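PDB 2NSA: trigger factor from Thermotoga maritima, which probably acts as a ribosome-binding chaperone that keeps newly made proteins in an open conformation, aids protein export and isomerises peptidyl-prolyl bonds. Local coordinates for residues S12-E16 / M29-L33; L50-V54 / I88-I92; L114-A118 / L146-I150. All coordinates share one frame; numbering follows the deposited sequence.

Contact 1. Residues S12-E16 / M29-L33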
loop_
_atom_site.group_PDB
_atom_site.type_symbol
_atom_site.label_atom_id
_atom_site.label_comp_id
_atom_site.label_asym_id
_atom_site.label_seq_id
_atom_site.Cartn_x
_atom_site.Cartn_y
_atom_site.Cartn_z
ATOM N N SER A 12 9.913 11.215 12.768
ATOM C CA SER A 12 9.047 10.580 13.761
ATOM C C SER A 12 9.260 9.072 13.813
ATOM O O SER A 12 8.820 8.404 14.751
ATOM C CB SER A 12 7.572 10.863 13.450
ATOM O OG SER A 12 7.137 10.141 12.309
ATOM N N LEU A 13 9.934 8.540 12.798
ATOM C CA LEU A 13 10.191 7.108 12.718
ATOM C C LEU A 13 11.540 6.711 13.309
ATOM O O LEU A 13 11.875 5.528 13.362
ATOM C CB LEU A 13 10.120 6.643 11.261
ATOM C CG LEU A 13 8.798 6.856 10.518
ATOM C CD1 LEU A 13 8.956 6.420 9.073
ATOM C CD2 LEU A 13 7.689 6.061 11.194
ATOM N N LYS A 14 12.312 7.698 13.753
ATOM C CA LYS A 14 13.622 7.422 14.331
ATOM C C LYS A 14 13.532 6.614 15.618
ATOM O O LYS A 14 12.678 6.864 16.465
ATOM C CB LYS A 14 14.373 8.724 14.611
ATOM C CG LYS A 14 14.885 9.428 13.374
ATOM C CD LYS A 14 15.726 10.636 13.754
ATOM C CE LYS A 14 16.294 11.326 12.524
ATOM N NZ LYS A 14 17.151 12.489 12.889
ATOM N N LYS A 15 14.423 5.637 15.746
ATOM C CA LYS A 15 14.476 4.792 16.928
ATOM C C LYS A 15 15.804 5.027 17.630
ATOM O O LYS A 15 16.722 5.612 17.057
ATOM C CB LYS A 15 14.342 3.319 16.539
ATOM C CG LYS A 15 13.021 2.976 15.867
ATOM C CD LYS A 15 11.845 3.258 16.790
ATOM C CE LYS A 15 10.516 2.938 16.122
ATOM N NZ LYS A 15 10.238 3.826 14.954
ATOM N N GLU A 16 15.910 4.566 18.870
ATOM C CA GLU A 16 17.133 4.752 19.638
ATOM C C GLU A 16 17.505 3.477 20.383
ATOM O O GLU A 16 16.640 2.760 20.879
ATOM C CB GLU A 16 16.946 5.910 20.627
ATOM C CG GLU A 16 18.190 6.300 21.418
ATOM C CD GLU A 16 18.083 7.697 22.016
ATOM O OE1 GLU A 16 17.135 7.950 22.789
ATOM O OE2 GLU A 16 18.949 8.544 21.708
HETATM N N MSE A 29 7.860 -1.171 10.436
HETATM C CA MSE A 29 8.159 0.151 9.891
HETATM C C MSE A 29 7.316 0.486 8.662
HETATM O O MSE A 29 6.815 1.602 8.536
HETATM C CB MSE A 29 9.645 0.258 9.539
HETATM C CG MSE A 29 10.584 0.299 10.740
HETATM SE SE MSE A 29 10.475 1.940 11.770
HETATM C CE MSE A 29 11.880 2.937 10.896
ATOM N N ARG A 30 7.161 -0.474 7.754
ATOM C CA ARG A 30 6.364 -0.241 6.554
ATOM C C ARG A 30 4.945 0.145 6.935
ATOM O O ARG A 30 4.365 1.065 6.358
ATOM C CB ARG A 30 6.330 -1.490 5.672
ATOM C CG ARG A 30 7.625 -1.770 4.943
ATOM C CD ARG A 30 7.596 -3.137 4.292
ATOM N NE ARG A 30 8.947 -3.642 4.065
ATOM C CZ ARG A 30 9.245 -4.923 3.871
ATOM N NH1 ARG A 30 8.283 -5.839 3.871
ATOM N NH2 ARG A 30 10.507 -5.292 3.698
ATOM N N GLU A 31 4.391 -0.559 7.915
ATOM C CA GLU A 31 3.032 -0.302 8.371
ATOM C C GLU A 31 2.833 1.142 8.835
ATOM O O GLU A 31 1.927 1.827 8.362
ATOM C CB GLU A 31 2.673 -1.269 9.503
ATOM C CG GLU A 31 1.192 -1.336 9.825
ATOM C CD GLU A 31 0.879 -2.344 10.918
ATOM O OE1 GLU A 31 1.355 -3.495 10.820
ATOM O OE2 GLU A 31 0.150 -1.989 11.871
ATOM N N GLN A 32 3.674 1.611 9.753
ATOM C CA GLN A 32 3.537 2.977 10.249
ATOM C C GLN A 32 3.841 3.995 9.156
ATOM O O GLN A 32 3.232 5.064 9.105
ATOM C CB GLN A 32 4.457 3.212 11.454
ATOM C CG GLN A 32 4.294 4.592 12.085
ATOM C CD GLN A 32 4.952 4.704 13.451
ATOM O OE1 GLN A 32 6.155 4.483 13.597
ATOM N NE2 GLN A 32 4.159 5.050 14.462
ATOM N N LEU A 33 4.784 3.660 8.283
ATOM C CA LEU A 33 5.144 4.552 7.189
ATOM C C LEU A 33 3.937 4.742 6.277
ATOM O O LEU A 33 3.568 5.869 5.945
ATOM C CB LEU A 33 6.315 3.968 6.395
ATOM C CG LEU A 33 6.795 4.783 5.192
ATOM C CD1 LEU A 33 7.138 6.199 5.621
ATOM C CD2 LEU A 33 8.001 4.091 4.575
#

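Contact 2. Residues L50-V54 / I88-I92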
loop_
_atom_site.group_PDB
_atom_site.type_symbol
_atom_site.label_atom_id
_atom_site.label_comp_id
_atom_site.label_asym_id
_atom_site.label_seq_id
_atom_site.Cartn_x
_atom_site.Cartn_y
_atom_site.Cartn_z
ATOM N N LEU A 50 -15.929 9.928 -4.316
ATOM C CA LEU A 50 -15.695 9.096 -3.141
ATOM C C LEU A 50 -16.933 8.254 -2.813
ATOM O O LEU A 50 -16.804 7.082 -2.452
ATOM C CB LEU A 50 -15.283 9.971 -1.952
ATOM C CG LEU A 50 -13.949 10.704 -2.187
ATOM C CD1 LEU A 50 -13.611 11.597 -0.997
ATOM C CD2 LEU A 50 -12.839 9.690 -2.409
ATOM N N GLU A 51 -18.126 8.834 -2.939
ATOM C CA GLU A 51 -19.347 8.069 -2.673
ATOM C C GLU A 51 -19.400 6.877 -3.618
ATOM O O GLU A 51 -19.751 5.768 -3.221
ATOM C CB GLU A 51 -20.606 8.913 -2.900
ATOM C CG GLU A 51 -20.737 10.089 -1.976
ATOM C CD GLU A 51 -22.013 10.871 -2.209
ATOM O OE1 GLU A 51 -22.536 10.851 -3.348
ATOM O OE2 GLU A 51 -22.489 11.520 -1.251
ATOM N N ILE A 52 -19.048 7.113 -4.880
ATOM C CA ILE A 52 -19.062 6.048 -5.878
ATOM C C ILE A 52 -18.053 4.954 -5.531
ATOM O O ILE A 52 -18.355 3.762 -5.666
ATOM C CB ILE A 52 -18.753 6.598 -7.292
ATOM C CG1 ILE A 52 -19.870 7.557 -7.727
ATOM C CG2 ILE A 52 -18.656 5.455 -8.294
ATOM C CD1 ILE A 52 -19.555 8.317 -8.998
ATOM N N LEU A 53 -16.864 5.349 -5.082
ATOM C CA LEU A 53 -15.837 4.371 -4.732
ATOM C C LEU A 53 -16.262 3.550 -3.516
ATOM O O LEU A 53 -15.983 2.352 -3.433
ATOM C CB LEU A 53 -14.496 5.068 -4.465
ATOM C CG LEU A 53 -13.944 5.786 -5.699
ATOM C CD1 LEU A 53 -12.584 6.382 -5.379
ATOM C CD2 LEU A 53 -13.833 4.804 -6.861
ATOM N N VAL A 54 -16.943 4.202 -2.581
ATOM C CA VAL A 54 -17.423 3.520 -1.386
ATOM C C VAL A 54 -18.445 2.458 -1.813
ATOM O O VAL A 54 -18.410 1.326 -1.330
ATOM C CB VAL A 54 -18.058 4.529 -0.393
ATOM C CG1 VAL A 54 -18.815 3.791 0.716
ATOM C CG2 VAL A 54 -16.967 5.399 0.217
ATOM N N ILE A 88 -10.587 5.136 1.830
ATOM C CA ILE A 88 -10.389 5.196 0.386
ATOM C C ILE A 88 -9.635 6.459 0.003
ATOM O O ILE A 88 -8.732 6.413 -0.839
ATOM C CB ILE A 88 -11.731 5.135 -0.369
ATOM C CG1 ILE A 88 -12.293 3.710 -0.263
ATOM C CG2 ILE A 88 -11.546 5.517 -1.837
ATOM C CD1 ILE A 88 -13.699 3.551 -0.801
ATOM N N LEU A 89 -10.000 7.584 0.613
ATOM C CA LEU A 89 -9.301 8.828 0.313
ATOM C C LEU A 89 -7.843 8.673 0.724
ATOM O O LEU A 89 -6.938 9.125 0.015
ATOM C CB LEU A 89 -9.934 10.007 1.061
ATOM C CG LEU A 89 -9.256 11.372 0.909
ATOM C CD1 LEU A 89 -9.117 11.752 -0.552
ATOM C CD2 LEU A 89 -10.084 12.405 1.660
ATOM N N ASP A 90 -7.607 8.037 1.867
ATOM C CA ASP A 90 -6.228 7.846 2.311
ATOM C C ASP A 90 -5.457 6.957 1.332
ATOM O O ASP A 90 -4.273 7.192 1.096
ATOM C CB ASP A 90 -6.175 7.251 3.722
ATOM C CG ASP A 90 -6.363 8.302 4.807
ATOM O OD1 ASP A 90 -6.185 9.507 4.523
ATOM O OD2 ASP A 90 -6.672 7.921 5.956
ATOM N N ASP A 91 -6.117 5.948 0.758
ATOM C CA ASP A 91 -5.446 5.066 -0.199
ATOM C C ASP A 91 -5.064 5.857 -1.450
ATOM O O ASP A 91 -3.975 5.678 -2.008
ATOM C CB ASP A 91 -6.333 3.893 -0.646
ATOM C CG ASP A 91 -6.590 2.878 0.454
ATOM O OD1 ASP A 91 -5.780 2.778 1.396
ATOM O OD2 ASP A 91 -7.608 2.156 0.355
ATOM N N ILE A 92 -5.978 6.706 -1.908
ATOM C CA ILE A 92 -5.729 7.521 -3.092
ATOM C C ILE A 92 -4.530 8.432 -2.837
ATOM O O ILE A 92 -3.653 8.580 -3.699
ATOM C CB ILE A 92 -6.971 8.363 -3.455
ATOM C CG1 ILE A 92 -8.085 7.430 -3.932
ATOM C CG2 ILE A 92 -6.646 9.344 -4.583
ATOM C CD1 ILE A 92 -9.416 8.150 -4.193
#

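Contact 3. Residues L114-A118 / L146-I150. With SO4 (sulfate ion), chain C.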
loop_
_atom_site.group_PDB
_atom_site.type_symbol
_atom_site.label_atom_id
_atom_site.label_comp_id
_atom_site.label_asym_id
_atom_site.label_seq_id
_atom_site.Cartn_x
_atom_site.Cartn_y
_atom_site.Cartn_z
ATOM N N LEU A 114 9.555 -8.539 -12.678
ATOM C CA LEU A 114 8.200 -9.066 -12.747
ATOM C C LEU A 114 8.265 -10.588 -12.783
ATOM O O LEU A 114 7.512 -11.273 -12.093
ATOM C CB LEU A 114 7.485 -8.551 -14.002
ATOM C CG LEU A 114 7.050 -7.084 -14.021
ATOM C CD1 LEU A 114 6.503 -6.722 -15.399
ATOM C CD2 LEU A 114 5.978 -6.865 -12.955
ATOM N N GLU A 115 9.178 -11.110 -13.594
ATOM C CA GLU A 115 9.344 -12.549 -13.721
ATOM C C GLU A 115 9.750 -13.191 -12.400
ATOM O O GLU A 115 9.206 -14.224 -12.019
ATOM C CB GLU A 115 10.386 -12.856 -14.794
ATOM C CG GLU A 115 9.867 -12.691 -16.207
ATOM C CD GLU A 115 10.977 -12.721 -17.230
ATOM O OE1 GLU A 115 11.931 -13.505 -17.042
ATOM O OE2 GLU A 115 10.893 -11.970 -18.225
ATOM N N LYS A 116 10.706 -12.579 -11.706
ATOM C CA LYS A 116 11.166 -13.101 -10.419
ATOM C C LYS A 116 10.038 -13.129 -9.395
ATOM O O LYS A 116 9.881 -14.098 -8.650
ATOM C CB LYS A 116 12.308 -12.250 -9.857
ATOM C CG LYS A 116 13.665 -12.469 -10.507
ATOM C CD LYS A 116 14.744 -11.718 -9.726
ATOM C CE LYS A 116 16.142 -11.993 -10.257
ATOM N NZ LYS A 116 17.181 -11.292 -9.447
ATOM N N GLU A 117 9.254 -12.060 -9.356
ATOM C CA GLU A 117 8.157 -11.989 -8.406
ATOM C C GLU A 117 7.101 -13.042 -8.721
ATOM O O GLU A 117 6.544 -13.665 -7.821
ATOM C CB GLU A 117 7.518 -10.601 -8.429
ATOM C CG GLU A 117 6.771 -10.283 -7.158
ATOM C CD GLU A 117 7.712 -10.141 -5.983
ATOM O OE1 GLU A 117 8.462 -9.145 -5.946
ATOM O OE2 GLU A 117 7.714 -11.027 -5.109
ATOM N N ALA A 118 6.818 -13.240 -10.005
ATOM C CA ALA A 118 5.829 -14.232 -10.387
ATOM C C ALA A 118 6.301 -15.611 -9.936
ATOM O O ALA A 118 5.502 -16.426 -9.491
ATOM C CB ALA A 118 5.611 -14.213 -11.901
ATOM N N LEU A 146 1.134 -6.466 -10.203
ATOM C CA LEU A 146 2.426 -6.960 -9.743
ATOM C C LEU A 146 3.464 -5.844 -9.802
ATOM O O LEU A 146 4.233 -5.649 -8.862
ATOM C CB LEU A 146 2.888 -8.129 -10.613
ATOM C CG LEU A 146 4.159 -8.827 -10.132
ATOM C CD1 LEU A 146 3.997 -9.301 -8.699
ATOM C CD2 LEU A 146 4.456 -9.999 -11.060
ATOM N N ARG A 147 3.484 -5.122 -10.921
ATOM C CA ARG A 147 4.421 -4.021 -11.108
ATOM C C ARG A 147 4.284 -3.018 -9.967
ATOM O O ARG A 147 5.277 -2.599 -9.372
ATOM C CB ARG A 147 4.155 -3.317 -12.443
ATOM C CG ARG A 147 5.207 -2.282 -12.823
ATOM C CD ARG A 147 4.820 -1.546 -14.104
ATOM N NE ARG A 147 4.676 -2.429 -15.262
ATOM C CZ ARG A 147 5.689 -2.963 -15.939
ATOM N NH1 ARG A 147 6.941 -2.709 -15.578
ATOM N NH2 ARG A 147 5.449 -3.740 -16.991
ATOM N N TRP A 148 3.048 -2.643 -9.652
ATOM C CA TRP A 148 2.815 -1.687 -8.578
ATOM C C TRP A 148 3.261 -2.242 -7.234
ATOM O O TRP A 148 3.882 -1.535 -6.440
ATOM C CB TRP A 148 1.341 -1.307 -8.502
ATOM C CG TRP A 148 1.036 -0.444 -7.316
ATOM C CD1 TRP A 148 0.375 -0.815 -6.181
ATOM C CD2 TRP A 148 1.379 0.935 -7.150
ATOM N NE1 TRP A 148 0.278 0.250 -5.317
ATOM C CE2 TRP A 148 0.884 1.339 -5.887
ATOM C CE3 TRP A 148 2.052 1.871 -7.947
ATOM C CZ2 TRP A 148 1.043 2.640 -5.400
ATOM C CZ3 TRP A 148 2.209 3.166 -7.463
ATOM C CH2 TRP A 148 1.703 3.537 -6.197
ATOM N N ALA A 149 2.935 -3.504 -6.967
ATOM C CA ALA A 149 3.332 -4.117 -5.700
ATOM C C ALA A 149 4.842 -4.043 -5.518
ATOM O O ALA A 149 5.332 -3.710 -4.438
ATOM C CB ALA A 149 2.882 -5.565 -5.647
ATOM N N ILE A 150 5.578 -4.369 -6.577
ATOM C CA ILE A 150 7.036 -4.331 -6.516
ATOM C C ILE A 150 7.552 -2.907 -6.319
ATOM O O ILE A 150 8.417 -2.665 -5.471
ATOM C CB ILE A 150 7.666 -4.916 -7.795
ATOM C CG1 ILE A 150 7.266 -6.392 -7.940
ATOM C CG2 ILE A 150 9.186 -4.770 -7.730
ATOM C CD1 ILE A 150 7.633 -6.987 -9.294
HETATM S S SO4 C . 2.490 -2.955 -20.256
HETATM O O1 SO4 C . 3.561 -2.763 -21.254
HETATM O O2 SO4 C . 3.001 -3.782 -19.143
HETATM O O3 SO4 C . 1.342 -3.632 -20.889
HETATM O O4 SO4 C . 2.059 -1.641 -19.736
#

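Contact 1. Residues S12-E16 / M29-L33
Leu13 is the main hydrophobic link between the loop 12-16 and helix 25-36, a loop-on-helix packing within the all-helical C-terminal domain of trigger factor, the part with intrinsic chaperone activity. Its two methyls divide the work. CD1 meets Leu33 CD1 at 3.9 Å, the two leucines crossing at about a right angle, while CD2 runs alongside the amide of Gln32 and comes within 3.3 Å of Gln32 OE1. Gln32 CG is anti to the backbone N (chi1 -176°) and the chain runs out extended, which lays its amide against this apolar methyl without a hydrogen bond. Met29, a selenomethionine, bends at chi2 and chi3, and its terminal methyl comes close, Met29 CE lying 4.1 Å from Leu13 CB. Leu33 also touches Leu156 and Leu160 of helix 140-160, which continues the apolar layer.

The polar interactions centre on Lys15, whose chain folds back along its own loop. Its NZ donates to Leu13 O at 2.8 Å, standing above the carbonyl plane with a C=O...N angle of 116°. An alanine here would remove that ammonium and is likely to leave Leu13 O without this donor and the end of Met29 less covered. The loop is also bonded to a terminal run of histidines that is probably a purification tag, through Lys15 N to His165 ND1. Across the contact the lysine and Met29 meet tip to tip, with Lys15 NZ lying 3.7 Å from the selenium atom SE of Met29.

Contact 2. Residues L50-V54 / I88-I92
Within helix 47-64, Val54 N donates to Leu50 O at 2.9 Å, and this turn is the surface on which Ile88 of helix 77-105 rests. The motif is alpha-alpha packing at a steep crossing in the helical C-terminal domain: the short axes of 50-54 and 88-92 make an angle of 106° and approach to 11.1 Å. No hydrogen bond joins the segments; apolar side chains carry the contact, one of them also resting on backbone.

Ile88 lodges among Leu50, Leu53 and Val54. With CG1 anti to its carbonyl carbon (chi1 -72°) and the chain extended beyond, its CD1 reaches the backbone of the opposite helix, lying 3.7 Å from Leu53 O. The same methyl packs beside one branch of Val54, with Ile88 CD1 3.9 Å from Val54 CG2. The other branch of the isoleucine, CG2, faces Leu53, whose CB and CD1 both touch it as the two side chains pass at a slant.

One turn further along helix 77-105, Ile92 presents a single methyl to two leucines. It meets Leu53 end-on and Leu50 at an angle, with Ile92 CD1 4.2 Å from Leu50 CD2. Leu50 spreads its two methyls along the other helix: CD2 goes to Ile88 and Ile92, while CD1 makes a looser approach to Leu89. Lys85 touches both Leu50 and Val54 and prolongs the interface toward the start of helix 77-105, where Arg81 and Leu84 add to the packing on Val54. Ile88 and Ile92 share Leu53 CD1, which lies 3.8 Å from Ile88 CG2 and the same distance from Ile92 CD1.

Contact 3. Residues L114-A118 / L146-I150
The segments 114-118 and 146-150 cross almost perpendicularly, at 93° with axes 10.2 Å apart, as an alpha-alpha packing in the helical C-terminal domain, and the CA atoms of Leu114 and Arg147 come within 6.5 Å. Leu114 fills the crossing. Its CD2 lies over the backbone of Arg147 and reaches both Ile150 CD1 and Leu146 CG, the latter at 3.9 Å. In return Leu146 CD2 rests 3.5 Å from Leu114 O and also touches Ala118. Val136 of helix 129-138 touches both Leu146 and Ala118.

Glu117 joins through its aliphatic part: CG, anti to the backbone N (chi1 -158°), packs tightly at 3.3 Å from Leu146 CD1, and a bend at chi2 swings OE1 beside Ile150 CG1. Glu120 and a second sulfate, about 3 Å from the Glu117 side chain, both bring negative charge near and would probably raise the proton affinity of its carboxylate.

The guanidinium of Arg147 has Leu114 CD1 over one face, 3.5 Å from NH2. At its edge is a sulfate, probably from the crystallisation liquor, which Arg143 also binds; the bond from Arg147 NH2 to sulfate O2 is long at 3.3 Å and bent, with an N-H...O angle of 143°.

Overall arrangement
The three contacts are spread almost evenly through the C-terminal domain: the centres of contacts 1 and 2 are 26 Å apart, and each lies 25 Å from the centre of contact 3. None touches another, the nearest atoms being about 7 Å apart, between contacts 2 and 3. They follow in series along the chain, yet helix 140-160 relates them. It carries segment 146-150 of contact 3, its far end packs on contact 1 through Leu160, which also touches Met29 and Arg30, and its Trp148 touches Asp95, Ile98 and Glu99 on the helix that carries segment 88-92 of contact 2. The isomerase active site belongs to the middle domain, absent from this piece; two sulfates lie at contact 3, on Arg147 and beside Glu117.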